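Local coordinates for protein MgGH51 (Meripilus giganteus, PDB 6ZPV) that hydrolyses terminal alpha-L-arabinofuranosides as a fungal GH51 glycosidase, probably releasing arabinose from plant cell-wall polysaccharides, at residues Tyr414-Gln419 with Glu468-Ile473; Arg119-Ser124 with Gly187-Phe192; Asp24-Gly29 with Leu482-Asn487. All blocks are in the same frame, centred on the assembly; numbering follows the deposited sequence.

Interaction 1: Tyr414-Gln419 with Glu468-Ile473. With NAG (2-acetamido-2-deoxy-beta-D-glucopyranose), chain B; ACT (acetate ion), chain G.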
loop_
_atom_site.group_PDB
_atom_site.type_symbol
_atom_site.label_atom_id
_atom_site.label_comp_id
_atom_site.label_asym_id
_atom_site.label_seq_id
_atom_site.Cartn_x
_atom_site.Cartn_y
_atom_site.Cartn_z
ATOM N N TYR A 414 -2.747 -6.165 26.133
ATOM C CA TYR A 414 -1.991 -4.903 26.064
ATOM C C TYR A 414 -2.865 -3.725 26.496
ATOM O O TYR A 414 -2.405 -2.850 27.255
ATOM C CB TYR A 414 -1.446 -4.695 24.651
ATOM C CG TYR A 414 -0.572 -3.479 24.513
ATOM C CD1 TYR A 414 0.794 -3.549 24.744
ATOM C CD2 TYR A 414 -1.061 -2.265 24.140
ATOM C CE1 TYR A 414 1.611 -2.428 24.613
ATOM C CE2 TYR A 414 -0.236 -1.157 23.981
ATOM C CZ TYR A 414 1.073 -1.220 24.258
ATOM O OH TYR A 414 1.877 -0.082 24.069
ATOM N N TYR A 415 -4.082 -3.624 25.977
ATOM C CA TYR A 415 -4.946 -2.442 26.195
ATOM C C TYR A 415 -5.898 -2.569 27.384
ATOM O O TYR A 415 -6.532 -1.562 27.766
ATOM C CB TYR A 415 -5.705 -2.054 24.934
ATOM C CG TYR A 415 -4.847 -1.401 23.872
ATOM C CD1 TYR A 415 -4.442 -0.081 24.023
ATOM C CD2 TYR A 415 -4.428 -2.074 22.751
ATOM C CE1 TYR A 415 -3.613 0.526 23.086
ATOM C CE2 TYR A 415 -3.630 -1.478 21.810
ATOM C CZ TYR A 415 -3.242 -0.164 21.939
ATOM O OH TYR A 415 -2.441 0.525 21.063
ATOM N N ASP A 416 -6.010 -3.749 27.998
ATOM C CA ASP A 416 -7.045 -3.923 29.047
ATOM C C ASP A 416 -6.825 -2.985 30.234
ATOM O O ASP A 416 -7.845 -2.589 30.837
ATOM C CB ASP A 416 -7.115 -5.361 29.505
ATOM C CG ASP A 416 -7.725 -6.232 28.440
ATOM O OD1 ASP A 416 -7.058 -6.506 27.397
ATOM O OD2 ASP A 416 -8.903 -6.674 28.591
ATOM N N GLY A 417 -5.580 -2.752 30.625
ATOM C CA GLY A 417 -5.300 -1.920 31.781
ATOM C C GLY A 417 -5.172 -0.449 31.462
ATOM O O GLY A 417 -4.879 0.329 32.415
ATOM N N PHE A 418 -5.347 -0.031 30.203
ATOM C CA PHE A 418 -5.252 1.391 29.887
ATOM C C PHE A 418 -6.397 2.137 30.519
ATOM O O PHE A 418 -7.534 1.624 30.674
ATOM C CB PHE A 418 -5.312 1.656 28.376
ATOM C CG PHE A 418 -3.995 1.558 27.617
ATOM C CD1 PHE A 418 -3.101 0.503 27.782
ATOM C CD2 PHE A 418 -3.673 2.542 26.694
ATOM C CE1 PHE A 418 -1.899 0.466 27.109
ATOM C CE2 PHE A 418 -2.477 2.483 25.999
ATOM C CZ PHE A 418 -1.588 1.456 26.216
ATOM N N GLN A 419 -6.125 3.377 30.877
ATOM C CA GLN A 419 -7.214 4.259 31.331
ATOM C C GLN A 419 -8.163 4.575 30.184
ATOM O O GLN A 419 -7.732 4.678 29.040
ATOM C CB GLN A 419 -6.627 5.559 31.874
ATOM C CG GLN A 419 -5.693 5.416 33.046
ATOM C CD GLN A 419 -6.352 4.743 34.232
ATOM O OE1 GLN A 419 -7.395 5.204 34.709
ATOM N NE2 GLN A 419 -5.752 3.634 34.659
ATOM N N GLU A 468 -9.997 -5.939 19.636
ATOM C CA GLU A 468 -11.450 -5.882 19.487
ATOM C C GLU A 468 -12.137 -5.759 20.837
ATOM O O GLU A 468 -13.069 -4.940 21.020
ATOM C CB GLU A 468 -11.949 -7.093 18.665
ATOM C CG GLU A 468 -13.382 -7.024 18.261
ATOM C CD GLU A 468 -13.755 -8.106 17.256
ATOM O OE1 GLU A 468 -14.101 -9.206 17.690
ATOM O OE2 GLU A 468 -13.677 -7.808 16.022
ATOM N N ARG A 469 -11.703 -6.537 21.841
ATOM C CA ARG A 469 -12.279 -6.380 23.203
ATOM C C ARG A 469 -12.124 -4.942 23.711
ATOM O O ARG A 469 -13.004 -4.395 24.362
ATOM C CB ARG A 469 -11.581 -7.370 24.142
ATOM C CG ARG A 469 -12.031 -7.204 25.596
ATOM C CD ARG A 469 -11.546 -8.315 26.542
ATOM N NE ARG A 469 -10.080 -8.354 26.620
ATOM C CZ ARG A 469 -9.283 -9.215 25.970
ATOM N NH1 ARG A 469 -9.756 -10.212 25.244
ATOM N NH2 ARG A 469 -7.956 -9.048 26.064
ATOM N N ASN A 470 -10.932 -4.359 23.443
ATOM C CA ASN A 470 -10.580 -2.984 23.892
ATOM C C ASN A 470 -10.943 -1.925 22.859
ATOM O O ASN A 470 -10.374 -0.817 22.935
ATOM C CB ASN A 470 -9.134 -2.940 24.283
ATOM C CG ASN A 470 -8.807 -3.800 25.484
ATOM O OD1 ASN A 470 -9.263 -3.456 26.586
ATOM N ND2 ASN A 470 -8.077 -4.889 25.279
ATOM N N SER A 471 -11.893 -2.214 21.967
ATOM C CA SER A 471 -12.254 -1.262 20.877
ATOM C C SER A 471 -13.116 -0.097 21.355
ATOM O O SER A 471 -13.455 0.762 20.532
ATOM C CB SER A 471 -12.802 -1.980 19.691
ATOM O OG SER A 471 -14.009 -2.680 19.969
ATOM N N ASP A 472 -13.392 -0.012 22.656
ATOM C CA ASP A 472 -13.870 1.244 23.231
ATOM C C ASP A 472 -12.801 2.309 23.130
ATOM O O ASP A 472 -13.147 3.497 22.984
ATOM C CB ASP A 472 -14.375 1.044 24.659
ATOM C CG ASP A 472 -13.361 0.511 25.653
ATOM O OD1 ASP A 472 -12.587 -0.398 25.264
ATOM O OD2 ASP A 472 -13.413 0.965 26.803
ATOM N N ILE A 473 -11.526 1.953 23.233
ATOM C CA ILE A 473 -10.395 2.903 23.124
ATOM C C ILE A 473 -9.533 2.633 21.880
ATOM O O ILE A 473 -8.858 3.571 21.435
ATOM C CB ILE A 473 -9.550 2.961 24.404
ATOM C CG1 ILE A 473 -8.803 1.665 24.692
ATOM C CG2 ILE A 473 -10.383 3.475 25.549
ATOM C CD1 ILE A 473 -7.757 1.770 25.807
HETATM C C1 NAG B . -4.882 8.916 30.442
HETATM C C2 NAG B . -4.146 10.271 30.588
HETATM C C3 NAG B . -2.634 10.183 30.597
HETATM C C4 NAG B . -2.046 9.097 31.423
HETATM C C5 NAG B . -2.842 7.830 31.125
HETATM C C6 NAG B . -2.430 6.677 32.062
HETATM C C7 NAG B . -5.678 12.008 29.804
HETATM C C8 NAG B . -6.229 12.789 28.605
HETATM N N2 NAG B . -4.638 11.232 29.616
HETATM O O3 NAG B . -2.037 11.464 30.913
HETATM O O4 NAG B . -0.684 8.768 31.137
HETATM O O5 NAG B . -4.222 7.978 31.349
HETATM O O6 NAG B . -2.514 7.090 33.428
HETATM O O7 NAG B . -6.152 12.172 30.932
HETATM C C ACT G . -2.698 4.147 29.729
HETATM O O ACT G . -3.822 4.571 29.823
HETATM O OXT ACT G . -2.230 3.294 30.555
HETATM C CH3 ACT G . -1.774 4.733 28.562
HETATM O O HOH W 1 -11.287 -4.506 28.361
#

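Interaction 2: Arg119-Ser124 with Gly187-Phe192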
loop_
_atom_site.group_PDB
_atom_site.type_symbol
_atom_site.label_atom_id
_atom_site.label_comp_id
_atom_site.label_asym_id
_atom_site.label_seq_id
_atom_site.Cartn_x
_atom_site.Cartn_y
_atom_site.Cartn_z
ATOM N N ARG A 119 11.519 14.173 -29.668
ATOM C CA ARG A 119 11.891 15.220 -30.649
ATOM C C ARG A 119 13.160 14.819 -31.330
ATOM O O ARG A 119 13.980 14.123 -30.734
ATOM C CB ARG A 119 12.031 16.597 -29.987
ATOM C CG ARG A 119 13.239 16.768 -29.078
ATOM C CD ARG A 119 13.375 18.130 -28.383
ATOM N NE ARG A 119 14.573 18.148 -27.389
ATOM C CZ ARG A 119 15.697 18.661 -27.754
ATOM N NH1 ARG A 119 15.759 19.225 -28.972
ATOM N NH2 ARG A 119 16.713 18.791 -27.011
ATOM N N PHE A 120 13.362 15.320 -32.552
ATOM C CA PHE A 120 14.676 15.199 -33.207
ATOM C C PHE A 120 15.462 16.423 -32.770
ATOM O O PHE A 120 15.047 17.561 -33.078
ATOM C CB PHE A 120 14.520 15.178 -34.741
ATOM C CG PHE A 120 14.033 13.863 -35.278
ATOM C CD1 PHE A 120 12.706 13.510 -35.188
ATOM C CD2 PHE A 120 14.936 12.983 -35.873
ATOM C CE1 PHE A 120 12.276 12.276 -35.665
ATOM C CE2 PHE A 120 14.511 11.766 -36.370
ATOM C CZ PHE A 120 13.186 11.399 -36.248
ATOM N N PRO A 121 16.577 16.271 -32.056
ATOM C CA PRO A 121 17.340 17.442 -31.607
ATOM C C PRO A 121 17.963 18.263 -32.749
ATOM O O PRO A 121 18.154 19.460 -32.605
ATOM C CB PRO A 121 18.418 16.868 -30.668
ATOM C CG PRO A 121 18.481 15.372 -31.005
ATOM C CD PRO A 121 17.109 15.022 -31.475
ATOM N N THR A 122 18.211 17.641 -33.887
ATOM C CA THR A 122 18.658 18.289 -35.125
ATOM C C THR A 122 17.721 17.846 -36.231
ATOM O O THR A 122 17.575 16.648 -36.489
ATOM C CB THR A 122 20.116 17.935 -35.433
ATOM O OG1 THR A 122 20.971 18.180 -34.333
ATOM C CG2 THR A 122 20.616 18.639 -36.662
ATOM N N SER A 123 17.081 18.789 -36.875
ATOM C CA SER A 123 16.165 18.483 -37.973
ATOM C C SER A 123 16.851 17.599 -39.022
ATOM O O SER A 123 17.997 17.869 -39.389
ATOM C CB SER A 123 15.695 19.761 -38.645
ATOM O OG SER A 123 14.672 19.546 -39.604
ATOM N N SER A 124 16.140 16.634 -39.515
ATOM C CA SER A 124 16.641 15.707 -40.538
ATOM C C SER A 124 15.562 15.346 -41.540
ATOM O O SER A 124 14.386 15.602 -41.300
ATOM C CB SER A 124 17.228 14.427 -39.937
ATOM O OG SER A 124 16.145 13.531 -39.676
ATOM N N GLY A 187 22.055 6.640 -38.954
ATOM C CA GLY A 187 22.605 7.969 -38.680
ATOM C C GLY A 187 21.703 8.914 -37.898
ATOM O O GLY A 187 22.130 10.051 -37.646
ATOM N N GLN A 188 20.509 8.510 -37.509
ATOM C CA GLN A 188 19.586 9.433 -36.818
ATOM C C GLN A 188 19.841 9.473 -35.316
ATOM O O GLN A 188 20.215 8.431 -34.739
ATOM C CB GLN A 188 18.128 9.034 -37.071
ATOM C CG GLN A 188 17.718 9.076 -38.531
ATOM C CD GLN A 188 17.652 10.444 -39.153
ATOM O OE1 GLN A 188 17.307 11.405 -38.442
ATOM N NE2 GLN A 188 17.867 10.491 -40.451
ATOM N N THR A 189 19.479 10.587 -34.691
ATOM C CA THR A 189 19.392 10.688 -33.215
ATOM C C THR A 189 18.011 11.240 -32.843
ATOM O O THR A 189 17.543 12.211 -33.479
ATOM C CB THR A 189 20.467 11.580 -32.625
ATOM O OG1 THR A 189 21.737 11.036 -32.909
ATOM C CG2 THR A 189 20.316 11.759 -31.130
ATOM N N ILE A 190 17.338 10.590 -31.910
ATOM C CA ILE A 190 16.045 11.046 -31.391
ATOM C C ILE A 190 16.166 11.128 -29.866
ATOM O O ILE A 190 16.749 10.218 -29.229
ATOM C CB ILE A 190 14.895 10.072 -31.773
ATOM C CG1 ILE A 190 14.833 9.863 -33.298
ATOM C CG2 ILE A 190 13.586 10.602 -31.236
ATOM C CD1 ILE A 190 13.881 8.775 -33.728
ATOM N N ASN A 191 15.632 12.191 -29.273
ATOM C CA ASN A 191 15.533 12.311 -27.808
ATOM C C ASN A 191 14.103 11.893 -27.400
ATOM O O ASN A 191 13.114 12.338 -28.017
ATOM C CB ASN A 191 15.802 13.701 -27.288
ATOM C CG ASN A 191 17.246 14.174 -27.376
ATOM O OD1 ASN A 191 18.077 13.511 -28.000
ATOM N ND2 ASN A 191 17.521 15.343 -26.762
ATOM N N PHE A 192 14.024 11.081 -26.327
ATOM C CA PHE A 192 12.743 10.606 -25.789
ATOM C C PHE A 192 12.599 10.988 -24.334
ATOM O O PHE A 192 13.628 11.073 -23.617
ATOM C CB PHE A 192 12.641 9.074 -25.907
ATOM C CG PHE A 192 12.549 8.506 -27.298
ATOM C CD1 PHE A 192 11.323 8.334 -27.876
ATOM C CD2 PHE A 192 13.706 8.102 -28.001
ATOM C CE1 PHE A 192 11.227 7.780 -29.147
ATOM C CE2 PHE A 192 13.573 7.544 -29.253
ATOM C CZ PHE A 192 12.347 7.381 -29.824
HETATM O O HOH W 2 18.343 14.702 -34.495
#

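Interaction 3: Asp24-Gly29 with Leu482-Asn487. With NAG (2-acetamido-2-deoxy-beta-D-glucopyranose), chain C.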
loop_
_atom_site.group_PDB
_atom_site.type_symbol
_atom_site.label_atom_id
_atom_site.label_comp_id
_atom_site.label_asym_id
_atom_site.label_seq_id
_atom_site.Cartn_x
_atom_site.Cartn_y
_atom_site.Cartn_z
ATOM N N ASP A 24 5.154 3.364 -0.044
ATOM C CA ASP A 24 5.848 2.694 -1.156
ATOM C C ASP A 24 7.104 2.047 -0.565
ATOM O O ASP A 24 8.107 2.726 -0.243
ATOM C CB ASP A 24 6.178 3.695 -2.274
ATOM C CG ASP A 24 6.345 3.009 -3.589
ATOM O OD1 ASP A 24 6.768 1.814 -3.628
ATOM O OD2 ASP A 24 6.021 3.653 -4.655
ATOM N N ILE A 25 7.033 0.733 -0.352
ATOM C CA ILE A 25 8.115 -0.105 0.179
ATOM C C ILE A 25 7.986 -1.427 -0.593
ATOM O O ILE A 25 6.870 -1.839 -0.945
ATOM C CB ILE A 25 7.975 -0.326 1.704
ATOM C CG1 ILE A 25 9.151 -1.117 2.307
ATOM C CG2 ILE A 25 6.645 -0.937 2.077
ATOM C CD1 ILE A 25 9.096 -1.240 3.812
ATOM N N ASN A 26 9.085 -2.104 -0.864
ATOM C CA ASN A 26 9.022 -3.350 -1.616
ATOM C C ASN A 26 8.332 -3.160 -2.980
ATOM O O ASN A 26 7.678 -4.066 -3.513
ATOM C CB ASN A 26 8.300 -4.474 -0.870
ATOM C CG ASN A 26 8.701 -4.681 0.559
ATOM O OD1 ASN A 26 9.896 -4.718 0.873
ATOM N ND2 ASN A 26 7.695 -4.879 1.429
ATOM N N HIS A 27 8.472 -1.958 -3.570
ATOM C CA HIS A 27 7.780 -1.653 -4.833
ATOM C C HIS A 27 6.269 -1.951 -4.715
ATOM O O HIS A 27 5.631 -2.407 -5.643
ATOM C CB HIS A 27 8.434 -2.378 -6.004
ATOM C CG HIS A 27 9.662 -1.678 -6.471
ATOM N ND1 HIS A 27 9.623 -0.542 -7.234
ATOM C CD2 HIS A 27 10.958 -1.877 -6.165
ATOM C CE1 HIS A 27 10.845 -0.107 -7.429
ATOM N NE2 HIS A 27 11.672 -0.931 -6.794
ATOM N N SER A 28 5.714 -1.518 -3.599
ATOM C CA SER A 28 4.252 -1.548 -3.349
ATOM C C SER A 28 3.499 -0.470 -4.110
ATOM O O SER A 28 2.275 -0.645 -4.323
ATOM C CB SER A 28 3.952 -1.395 -1.896
ATOM O OG SER A 28 4.431 -0.137 -1.457
ATOM N N GLY A 29 4.154 0.623 -4.468
ATOM C CA GLY A 29 3.513 1.711 -5.238
ATOM C C GLY A 29 3.957 1.582 -6.677
ATOM O O GLY A 29 3.321 0.897 -7.484
ATOM N N LEU A 482 1.954 -3.768 3.970
ATOM C CA LEU A 482 0.828 -4.312 3.219
ATOM C C LEU A 482 1.281 -5.163 2.048
ATOM O O LEU A 482 0.659 -6.216 1.819
ATOM C CB LEU A 482 -0.014 -3.141 2.770
ATOM C CG LEU A 482 -1.319 -3.475 2.046
ATOM C CD1 LEU A 482 -2.254 -4.294 2.908
ATOM C CD2 LEU A 482 -1.985 -2.211 1.576
ATOM N N LEU A 483 2.261 -4.671 1.280
ATOM C CA LEU A 483 2.521 -5.208 -0.053
ATOM C C LEU A 483 3.991 -5.510 -0.257
ATOM O O LEU A 483 4.881 -4.794 0.262
ATOM C CB LEU A 483 2.040 -4.215 -1.119
ATOM C CG LEU A 483 0.534 -4.194 -1.338
ATOM C CD1 LEU A 483 0.079 -3.031 -2.147
ATOM C CD2 LEU A 483 0.068 -5.470 -2.003
ATOM N N GLN A 484 4.255 -6.482 -1.120
ATOM C CA GLN A 484 5.620 -6.917 -1.457
ATOM C C GLN A 484 5.746 -7.402 -2.893
ATOM O O GLN A 484 5.146 -8.433 -3.253
ATOM C CB GLN A 484 6.051 -8.047 -0.544
ATOM C CG GLN A 484 7.384 -8.683 -0.882
ATOM C CD GLN A 484 7.617 -10.027 -0.201
ATOM O OE1 GLN A 484 6.711 -10.656 0.306
ATOM N NE2 GLN A 484 8.861 -10.463 -0.247
ATOM N N HIS A 485 6.617 -6.756 -3.669
ATOM C CA HIS A 485 7.062 -7.311 -4.961
ATOM C C HIS A 485 8.130 -8.327 -4.633
ATOM O O HIS A 485 9.185 -8.001 -4.076
ATOM C CB HIS A 485 7.632 -6.207 -5.873
ATOM C CG HIS A 485 7.703 -6.648 -7.266
ATOM N ND1 HIS A 485 8.345 -7.831 -7.656
ATOM C CD2 HIS A 485 7.113 -6.116 -8.371
ATOM C CE1 HIS A 485 8.150 -7.923 -8.955
ATOM N NE2 HIS A 485 7.412 -6.899 -9.442
ATOM N N VAL A 486 7.879 -9.601 -4.942
ATOM C CA VAL A 486 8.828 -10.663 -4.572
ATOM C C VAL A 486 10.157 -10.543 -5.287
ATOM O O VAL A 486 11.115 -11.170 -4.848
ATOM C CB VAL A 486 8.226 -12.045 -4.739
ATOM C CG1 VAL A 486 7.039 -12.229 -3.846
ATOM C CG2 VAL A 486 7.930 -12.371 -6.215
ATOM N N ASN A 487 10.259 -9.734 -6.322
ATOM C CA ASN A 487 11.544 -9.528 -6.995
ATOM C C ASN A 487 12.282 -8.308 -6.506
ATOM O O ASN A 487 13.420 -8.055 -6.982
ATOM C CB ASN A 487 11.389 -9.481 -8.515
ATOM C CG ASN A 487 10.753 -10.720 -9.073
ATOM O OD1 ASN A 487 9.642 -10.715 -9.587
ATOM N ND2 ASN A 487 11.470 -11.841 -8.953
HETATM C C1 NAG C . 10.976 -13.083 -9.438
HETATM C C2 NAG C . 12.013 -13.752 -10.377
HETATM C C3 NAG C . 11.635 -15.188 -10.719
HETATM C C4 NAG C . 11.269 -15.977 -9.445
HETATM C C5 NAG C . 10.232 -15.221 -8.715
HETATM C C6 NAG C . 9.669 -15.920 -7.438
HETATM C C7 NAG C . 13.348 -12.286 -11.808
HETATM C C8 NAG C . 13.296 -11.540 -13.100
HETATM N N2 NAG C . 12.200 -12.913 -11.574
HETATM O O3 NAG C . 12.734 -15.805 -11.398
HETATM O O4 NAG C . 10.787 -17.264 -9.917
HETATM O O5 NAG C . 10.760 -13.943 -8.342
HETATM O O6 NAG C . 10.779 -16.137 -6.600
HETATM O O7 NAG C . 14.366 -12.340 -11.134
#

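Interaction 1: Tyr414-Gln419 with Glu468-Ile473
Asp416 OD1 is gripped by two donors that reach it from opposite faces of the carboxylate. Asn470 ND2 comes from above that plane, 2.9 Å from Asp416 OD1, along a nearly straight N-H bond (167°). Arg469 NH2 lies 3.0 Å from the same Asp416 OD1 on its syn side, somewhat out of plane, while Arg469 NE meets the syn lone pair of Asp416 OD2 at 2.8 Å. The salt bridge is therefore side-on and two-pronged, with guanidinium and carboxylate planes 32° apart. A bend at chi3 (62°) in an otherwise extended Arg469 chain brings NE and NH2 to the carboxylate together. Three N-H groups thus fix the rotation of the Asp416 carboxylate and probably hold it ionised. A water donates to both Asp416 OD2 and Asn470 OD1.

Behind this network, the CB atoms of Tyr415 and Asn470 touch at 3.6 Å. The methyl CD1 of Ile473 rests against Phe418 CB, 3.5 Å away, and also lies near the Tyr415 ring. Phe418 is sandwiched: Tyr415 CD1 sits over the centre of one face, and the methyl of an acetate ion, probably from the crystallisation liquor, lies over the opposite face toward its rim. Gln419 N binds acetate O at 2.8 Å, beside the GlcNAc that packs on Gln419 CG.

Residues 415-418 form a type I beta turn in the loop between helix 405-410 and strand 424-432. It packs on the C-terminal end of helix 454-469, and Ile473 leads into strand 474-479, next to strand 424-432 in the parallel eight-stranded sheet of the GH51 catalytic barrel.

Interaction 2: Arg119-Ser124 with Gly187-Phe192
Arg119 and Asn191 face each other as an antiparallel hydrogen-bonded pair: Arg119 N to Asn191 O and Asn191 N to Arg119 O are both 2.9 Å. Their side chains leave on the same side of the sheet and run side by side, the guanidinium and amide planes turned 78° apart. Beyond this pair the first strand turns away, and side chains take over much of the contact. Ile190 lays CG1 over one face of the Phe120 ring in a CH-pi contact, 3.9 Å from the ring centroid and offset toward the rim. Gln188 OE1 approaches the edge of that ring, 3.5 Å from Phe120 CE2. The same oxygen accepts from Ser124 OG at 2.7 Å, the hydroxyl arriving 23° out of the carbonyl plane. Gln188 folds at chi2 (-68°), which brings OE1 to the ring edge and to Ser124 OG. Pro121 rests CD against Thr189 O, at 3.5 Å, and CG near Asn191 OD1.

Farther out, a water accepts from Thr122 N and donates to Thr189 O, bridging the gap as the backbones diverge. Asp70 takes Arg119 NH2 on one carboxylate oxygen and Asn191 ND2 on the other, holding the two side chains abreast. Ser124 OG is also hydrogen-bonded to Phe126 N, which helps position the hydroxyl for Gln188.

Strands 112-119 and 189-198 are neighbours in a five-stranded antiparallel sheet. Where their pairing stops, the Ser124-Gln188 bond lies beside the apolar Phe120-Ile190 patch: direct main-chain bonds give way to one water-mediated main-chain link and to side-chain contacts.

Interaction 3: Asp24-Gly29 with Leu482-Asn487
A compact turn, closed by Ser28 N to Ile25 O and with positive phi at Asn26 and His27, lies against strand 483-485, where Asn26 O accepts from His485 N at 2.9 Å. Asn26 adds a second link through its side chain. Its ND2 donates to Leu483 O, 3.0 Å away, in the amide plane and almost straight (174°), although it arrives tilted 19° from the carbonyl plane. With CG beside the backbone N (chi1 -47°), the amide is directed at the strand, and OD1 is held in turn by the backbone N atoms of Gln490 and Trp491. OD1 accepts twice and ND2 donates once, which settles which end is which. Carbon contacts add to these: Ser28 CB and Leu483 CB pack tightly at 3.5 Å, while His27 CB and His485 CB meet at 3.9 Å.

Past the strand, Asn487 N donates to His485 ND1 in the plane of the imidazole ring, and Asn487 ND2 carries an N-linked GlcNAc through a 1.4 Å bond to its C1.

The turn joins strand 20-21, the first of the parallel eight-stranded barrel, to helix 29-33. Strand 483-485 follows the last barrel strand, 474-479, and pairs with strand 496-498, while Leu483 also touches Ile213 of helix 211-219.

In the fold
Interaction 3 is the buried contact, close to the centre of the chain; interactions 1 and 2 are partly buried and lie on opposite sides of that centre, with their own centres about 66 Å apart. Interactions 1 and 3 both concern the parallel barrel sheet: 468-473 leads into strand 474-479, and 482-487 follows it. Interaction 2 belongs instead to an antiparallel beta sheet. The chemistry differs accordingly. The outer barrel loop relies on a salt bridge, the end of two inner strands on paired main-chain bonds with a CH-pi contact, and the buried turn on neutral amide and backbone bonds. A GlcNAc packs on Gln419 in interaction 1, while one is attached to Asn487 in interaction 3.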